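PDB 2R5F: transcriptional regulator, putative from Pseudomonas syringae pv. tomato, which probably acts as a DNA-binding transcriptional regulator of the SorC family, whose putative sugar-binding domain, the part described here, is thought to bind a carbohydrate. Local coordinates for residues G21-I26 against I224-G229; I39-G44 against V74-P79. One frame throughout, in Å; residues are numbered along the deposited sequence.

Both contacts belong to one Rossmann-like domain, probably the sugar-binding part of the regulator, and helix 36-54 relates them. Contact 1 joins the segments at strands 24-28 and 226-230, which are parallel and separated by strand 251-255. Contact 2 lies on one face of the same sheet, where helix 36-54 meets the chain following helix 68-75. Along the sequence, 21-26 comes first, then 39-44 and 74-79, and finally 224-229, so contact 1 spans contact 2. Their centres are 19 Å apart and their nearest atoms about 6 Å, without touching. Tyr-50 OH, further along helix 36-54, is hydrogen-bonded to Arg-226 NE, tying the helical layer to contact 1.

Contact 1. Residues G21-I26 against I224-G229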
loop_
_atom_site.group_PDB
_atom_site.type_symbol
_atom_site.label_atom_id
_atom_site.label_comp_id
_atom_site.label_asym_id
_atom_site.label_seq_id
_atom_site.Cartn_x
_atom_site.Cartn_y
_atom_site.Cartn_z
ATOM N N GLY A 21 -2.121 10.097 -15.263
ATOM C CA GLY A 21 -3.580 10.137 -15.029
ATOM C C GLY A 21 -3.938 9.622 -13.649
ATOM O O GLY A 21 -4.898 8.899 -13.472
ATOM N N ILE A 22 -3.115 9.956 -12.660
ATOM C CA ILE A 22 -3.398 9.602 -11.292
ATOM C C ILE A 22 -3.939 10.841 -10.587
ATOM O O ILE A 22 -3.421 11.958 -10.782
ATOM C CB ILE A 22 -2.131 9.028 -10.562
ATOM C CG1 ILE A 22 -2.344 8.939 -9.050
ATOM C CG2 ILE A 22 -0.910 9.889 -10.824
ATOM C CD1 ILE A 22 -1.357 8.044 -8.335
ATOM N N ARG A 23 -4.928 10.621 -9.725
ATOM C CA ARG A 23 -5.586 11.700 -8.995
ATOM C C ARG A 23 -4.648 12.555 -8.151
ATOM O O ARG A 23 -4.685 13.784 -8.258
ATOM C CB ARG A 23 -6.674 11.141 -8.083
ATOM C CG ARG A 23 -7.704 12.179 -7.680
ATOM C CD ARG A 23 -8.339 11.855 -6.328
ATOM N NE ARG A 23 -9.030 10.568 -6.249
ATOM C CZ ARG A 23 -9.152 9.881 -5.111
ATOM N NH1 ARG A 23 -9.794 8.710 -5.086
ATOM N NH2 ARG A 23 -8.613 10.360 -3.983
ATOM N N GLN A 24 -3.832 11.916 -7.308
ATOM C CA GLN A 24 -2.997 12.650 -6.368
ATOM C C GLN A 24 -1.621 12.056 -6.251
ATOM O O GLN A 24 -1.467 10.856 -6.155
ATOM C CB GLN A 24 -3.642 12.712 -4.978
ATOM C CG GLN A 24 -2.990 13.737 -4.061
ATOM C CD GLN A 24 -3.613 13.796 -2.685
ATOM O OE1 GLN A 24 -4.179 12.819 -2.204
ATOM N NE2 GLN A 24 -3.510 14.951 -2.036
ATOM N N VAL A 25 -0.611 12.914 -6.256
ATOM C CA VAL A 25 0.744 12.496 -5.928
ATOM C C VAL A 25 1.194 13.460 -4.827
ATOM O O VAL A 25 0.946 14.657 -4.897
ATOM C CB VAL A 25 1.669 12.610 -7.171
ATOM C CG1 VAL A 25 3.112 12.504 -6.782
ATOM C CG2 VAL A 25 1.263 11.612 -8.283
ATOM N N ILE A 26 1.800 12.910 -3.782
ATOM C CA ILE A 26 2.361 13.681 -2.678
ATOM C C ILE A 26 3.837 13.388 -2.719
ATOM O O ILE A 26 4.212 12.229 -2.693
ATOM C CB ILE A 26 1.766 13.216 -1.335
ATOM C CG1 ILE A 26 0.240 13.431 -1.361
ATOM C CG2 ILE A 26 2.501 13.871 -0.153
ATOM C CD1 ILE A 26 -0.465 13.506 -0.032
ATOM N N ILE A 224 -11.255 -0.510 -6.439
ATOM C CA ILE A 224 -11.432 0.049 -5.087
ATOM C C ILE A 224 -11.564 1.581 -5.139
ATOM O O ILE A 224 -10.806 2.249 -5.856
ATOM C CB ILE A 224 -10.329 -0.443 -4.096
ATOM C CG1 ILE A 224 -10.584 -1.910 -3.756
ATOM C CG2 ILE A 224 -10.314 0.379 -2.812
ATOM C CD1 ILE A 224 -9.501 -2.574 -2.978
ATOM N N ASN A 225 -12.545 2.117 -4.395
ATOM C CA ASN A 225 -12.786 3.567 -4.279
ATOM C C ASN A 225 -11.492 4.416 -4.307
ATOM O O ASN A 225 -11.425 5.445 -4.983
ATOM C CB ASN A 225 -13.606 3.892 -3.005
ATOM C CG ASN A 225 -15.122 3.684 -3.184
ATOM O OD1 ASN A 225 -15.868 3.522 -2.199
ATOM N ND2 ASN A 225 -15.584 3.693 -4.435
ATOM N N ARG A 226 -10.472 3.970 -3.578
ATOM C CA ARG A 226 -9.254 4.753 -3.350
ATOM C C ARG A 226 -8.097 3.831 -2.968
ATOM O O ARG A 226 -8.139 3.145 -1.947
ATOM C CB ARG A 226 -9.540 5.768 -2.244
ATOM C CG ARG A 226 -8.435 6.650 -1.759
ATOM C CD ARG A 226 -9.123 7.909 -1.263
ATOM N NE ARG A 226 -8.550 8.473 -0.044
ATOM C CZ ARG A 226 -9.088 8.377 1.172
ATOM N NH1 ARG A 226 -8.473 8.933 2.209
ATOM N NH2 ARG A 226 -10.232 7.732 1.361
ATOM N N VAL A 227 -7.080 3.769 -3.818
ATOM C CA VAL A 227 -5.903 2.945 -3.529
ATOM C C VAL A 227 -4.711 3.870 -3.297
ATOM O O VAL A 227 -4.346 4.681 -4.171
ATOM C CB VAL A 227 -5.615 1.916 -4.646
ATOM C CG1 VAL A 227 -4.356 1.100 -4.350
ATOM C CG2 VAL A 227 -6.817 0.992 -4.819
ATOM N N LEU A 228 -4.155 3.767 -2.097
ATOM C CA LEU A 228 -2.988 4.540 -1.689
ATOM C C LEU A 228 -1.767 3.674 -1.920
ATOM O O LEU A 228 -1.643 2.624 -1.284
ATOM C CB LEU A 228 -3.111 4.915 -0.194
ATOM C CG LEU A 228 -2.061 5.732 0.587
ATOM C CD1 LEU A 228 -1.693 7.008 -0.118
ATOM C CD2 LEU A 228 -2.564 6.084 1.982
ATOM N N GLY A 229 -0.885 4.089 -2.828
ATOM C CA GLY A 229 0.453 3.505 -2.951
ATOM C C GLY A 229 1.546 4.214 -2.167
ATOM O O GLY A 229 1.687 5.435 -2.262
#
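The guanidinium of Arg-23 meets segment 224-229 edge-on: the Asn-225 carbonyl oxygen and the CD of Arg-226 both lie at its edge, near its plane. This small surface contact illustrates how a long side chain from the loop before one strand can reach the segment at a non-adjacent strand of a Rossmann-like sheet. Strands 24-28 and 226-230 are not neighbours, since each pairs with strand 251-255 between them, and the CA atoms of Arg-23 and Arg-226 are 9.7 Å apart. Arg-23 precedes its strand and extends its chain from a CG set anti to the backbone N, then bends at chi3 (-59°), which brings its terminal nitrogens to Asn-225 and Arg-226. There NH1 approaches Asn-225 O at 3.7 Å, too long for a hydrogen bond, and the interaction is probably only a mild electrostatic attraction. NH2 rests against the methylene of the other arginine, 3.7 Å from Arg-226 CD. The two side chains run roughly perpendicular to each other, with their guanidinium planes 36° apart. Arg-226 directs its polar end elsewhere: NE is hydrogen-bonded to Tyr-50 OH of helix 36-54, while NH1 has a weak bond to Ser-54 O and NH2 a long, weak ion pair with Asp-59. Those partners probably offset some of the cost of placing two positive groups together. The guanidinium of Arg-23 thus lies against the aliphatic part of Arg-226, and its NH2 is 4.4 Å from Arg-226 NE.

Contact 2. Residues I39-G44 against V74-P79; sequences IKQAIG and VSHMHP
Gly-44 and His-76 have the closest CA atoms of the two segments, 6.8 Å apart. Segment 39-44 is a regular stretch of helix 36-54, with Gly-44 N bonded to Lys-40 O at 2.8 Å, whereas segment 74-79 leaves the last turn of helix 68-75 and becomes extended from Met-77 onward. A bond from Met-77 N to Val-74 O, 3.1 Å long, closes the turn at this point. Having no side chain, Gly-44 leaves the helix surface low where the imidazole arrives, and His-76 CD2 comes to 4.1 Å from Gly-44 C.

The polar link is made one turn earlier, by Gln-41. His-76 NE2 donates to Gln-41 OE1 across 3.0 Å, and the acceptor sits at the edge of the ring but 20° out of its plane. Seen from the amide, the donor lies in the carbonyl plane, yet the bond is clearly bent, with an N-H...O angle of 138°. Gln-41 O, 3.4 Å from the same NE2, is poorly aligned for a second bond. The CB of Gln-41 does not point at the other segment; the bend at chi2 (-50°) carries the amide to the ring, and the amide and imidazole planes are turned about midway between parallel and perpendicular. The other end of the amide is held by Glu-37 OE2, which accepts from NE2 of Gln-41 and so helps fix which way the amide is turned.

His-76 also leans on Ser-45 and Ala-48 of helix 36-54, and selenomethionine Met-77 touches Leu-51 of that helix. Val-74 and Met-77 also pack against helix 101-115, while Ile-39 and Ile-43 settle helix 36-54 onto strand 251-255 of the sheet.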
loop_
_atom_site.group_PDB
_atom_site.type_symbol
_atom_site.label_atom_id
_atom_site.label_comp_id
_atom_site.label_asym_id
_atom_site.label_seq_id
_atom_site.Cartn_x
_atom_site.Cartn_y
_atom_site.Cartn_z
ATOM N N ILE A 39 14.149 7.272 3.086
ATOM C CA ILE A 39 13.014 7.364 2.172
ATOM C C ILE A 39 11.758 6.686 2.726
ATOM O O ILE A 39 10.672 7.243 2.628
ATOM C CB ILE A 39 13.352 6.806 0.762
ATOM C CG1 ILE A 39 14.278 7.776 0.019
ATOM C CG2 ILE A 39 12.042 6.538 -0.043
ATOM C CD1 ILE A 39 14.962 7.188 -1.191
ATOM N N LYS A 40 11.899 5.497 3.314
ATOM C CA LYS A 40 10.729 4.783 3.846
ATOM C C LYS A 40 10.090 5.564 4.982
ATOM O O LYS A 40 8.864 5.602 5.075
ATOM C CB LYS A 40 11.073 3.387 4.355
ATOM C CG LYS A 40 11.283 2.322 3.286
ATOM C CD LYS A 40 11.209 0.928 3.918
ATOM C CE LYS A 40 12.559 0.355 4.192
ATOM N NZ LYS A 40 12.439 -0.772 5.137
ATOM N N GLN A 41 10.928 6.206 5.805
ATOM C CA GLN A 41 10.465 6.936 6.993
ATOM C C GLN A 41 9.748 8.239 6.644
ATOM O O GLN A 41 8.786 8.609 7.316
ATOM C CB GLN A 41 11.626 7.254 7.965
ATOM C CG GLN A 41 12.278 6.042 8.731
ATOM C CD GLN A 41 11.276 5.106 9.432
ATOM O OE1 GLN A 41 10.177 5.506 9.805
ATOM N NE2 GLN A 41 11.666 3.842 9.599
ATOM N N ALA A 42 10.256 8.944 5.626
ATOM C CA ALA A 42 9.590 10.130 5.075
ATOM C C ALA A 42 8.228 9.770 4.474
ATOM O O ALA A 42 7.247 10.474 4.688
ATOM C CB ALA A 42 10.497 10.850 4.023
ATOM N N ILE A 43 8.179 8.694 3.691
ATOM C CA ILE A 43 6.904 8.228 3.094
ATOM C C ILE A 43 5.928 7.782 4.176
ATOM O O ILE A 43 4.755 8.205 4.185
ATOM C CB ILE A 43 7.108 7.116 2.010
ATOM C CG1 ILE A 43 7.810 7.713 0.779
ATOM C CG2 ILE A 43 5.736 6.495 1.571
ATOM C CD1 ILE A 43 8.463 6.684 -0.082
ATOM N N GLY A 44 6.398 6.930 5.085
ATOM C CA GLY A 44 5.554 6.492 6.214
ATOM C C GLY A 44 5.000 7.663 7.008
ATOM O O GLY A 44 3.812 7.727 7.296
ATOM N N VAL A 74 2.684 2.971 10.220
ATOM C CA VAL A 74 2.021 2.658 11.492
ATOM C C VAL A 74 2.839 3.181 12.673
ATOM O O VAL A 74 2.281 3.758 13.598
ATOM C CB VAL A 74 1.684 1.159 11.639
ATOM C CG1 VAL A 74 1.266 0.828 13.101
ATOM C CG2 VAL A 74 0.575 0.778 10.663
ATOM N N SER A 75 4.163 3.050 12.597
ATOM C CA SER A 75 5.038 3.497 13.680
ATOM C C SER A 75 5.088 5.018 13.850
ATOM O O SER A 75 5.551 5.508 14.883
ATOM C CB SER A 75 6.448 2.939 13.517
ATOM O OG SER A 75 7.180 3.757 12.630
ATOM N N HIS A 76 4.597 5.746 12.851
ATOM C CA HIS A 76 4.480 7.212 12.892
ATOM C C HIS A 76 3.124 7.717 13.368
ATOM O O HIS A 76 2.926 8.924 13.492
ATOM C CB HIS A 76 4.797 7.834 11.518
ATOM C CG HIS A 76 6.259 7.966 11.243
ATOM N ND1 HIS A 76 7.029 8.972 11.786
ATOM C CD2 HIS A 76 7.099 7.211 10.499
ATOM C CE1 HIS A 76 8.278 8.836 11.380
ATOM N NE2 HIS A 76 8.349 7.772 10.603
HETATM N N MSE A 77 2.184 6.808 13.612
HETATM C CA MSE A 77 0.862 7.215 14.109
HETATM C C MSE A 77 0.648 6.972 15.610
HETATM O O MSE A 77 1.371 6.192 16.247
HETATM C CB MSE A 77 -0.298 6.686 13.233
HETATM C CG MSE A 77 -0.207 5.274 12.721
HETATM SE SE MSE A 77 -1.393 4.907 11.150
HETATM C CE MSE A 77 -3.119 5.432 11.914
ATOM N N HIS A 78 -0.344 7.661 16.164
ATOM C CA HIS A 78 -0.535 7.715 17.617
ATOM C C HIS A 78 -1.919 7.210 18.075
ATOM O O HIS A 78 -2.876 7.225 17.286
ATOM C CB HIS A 78 -0.280 9.146 18.114
ATOM C CG HIS A 78 1.132 9.613 17.919
ATOM N ND1 HIS A 78 1.490 10.522 16.944
ATOM C CD2 HIS A 78 2.277 9.285 18.564
ATOM C CE1 HIS A 78 2.794 10.737 16.998
ATOM N NE2 HIS A 78 3.295 9.996 17.972
ATOM N N PRO A 79 -2.027 6.756 19.348
ATOM C CA PRO A 79 -3.309 6.293 19.914
ATOM C C PRO A 79 -4.298 7.433 20.180
ATOM O O PRO A 79 -4.628 8.205 19.271
ATOM C CB PRO A 79 -2.895 5.653 21.247
ATOM C CG PRO A 79 -1.394 5.536 21.202
ATOM C CD PRO A 79 -0.939 6.644 20.336
#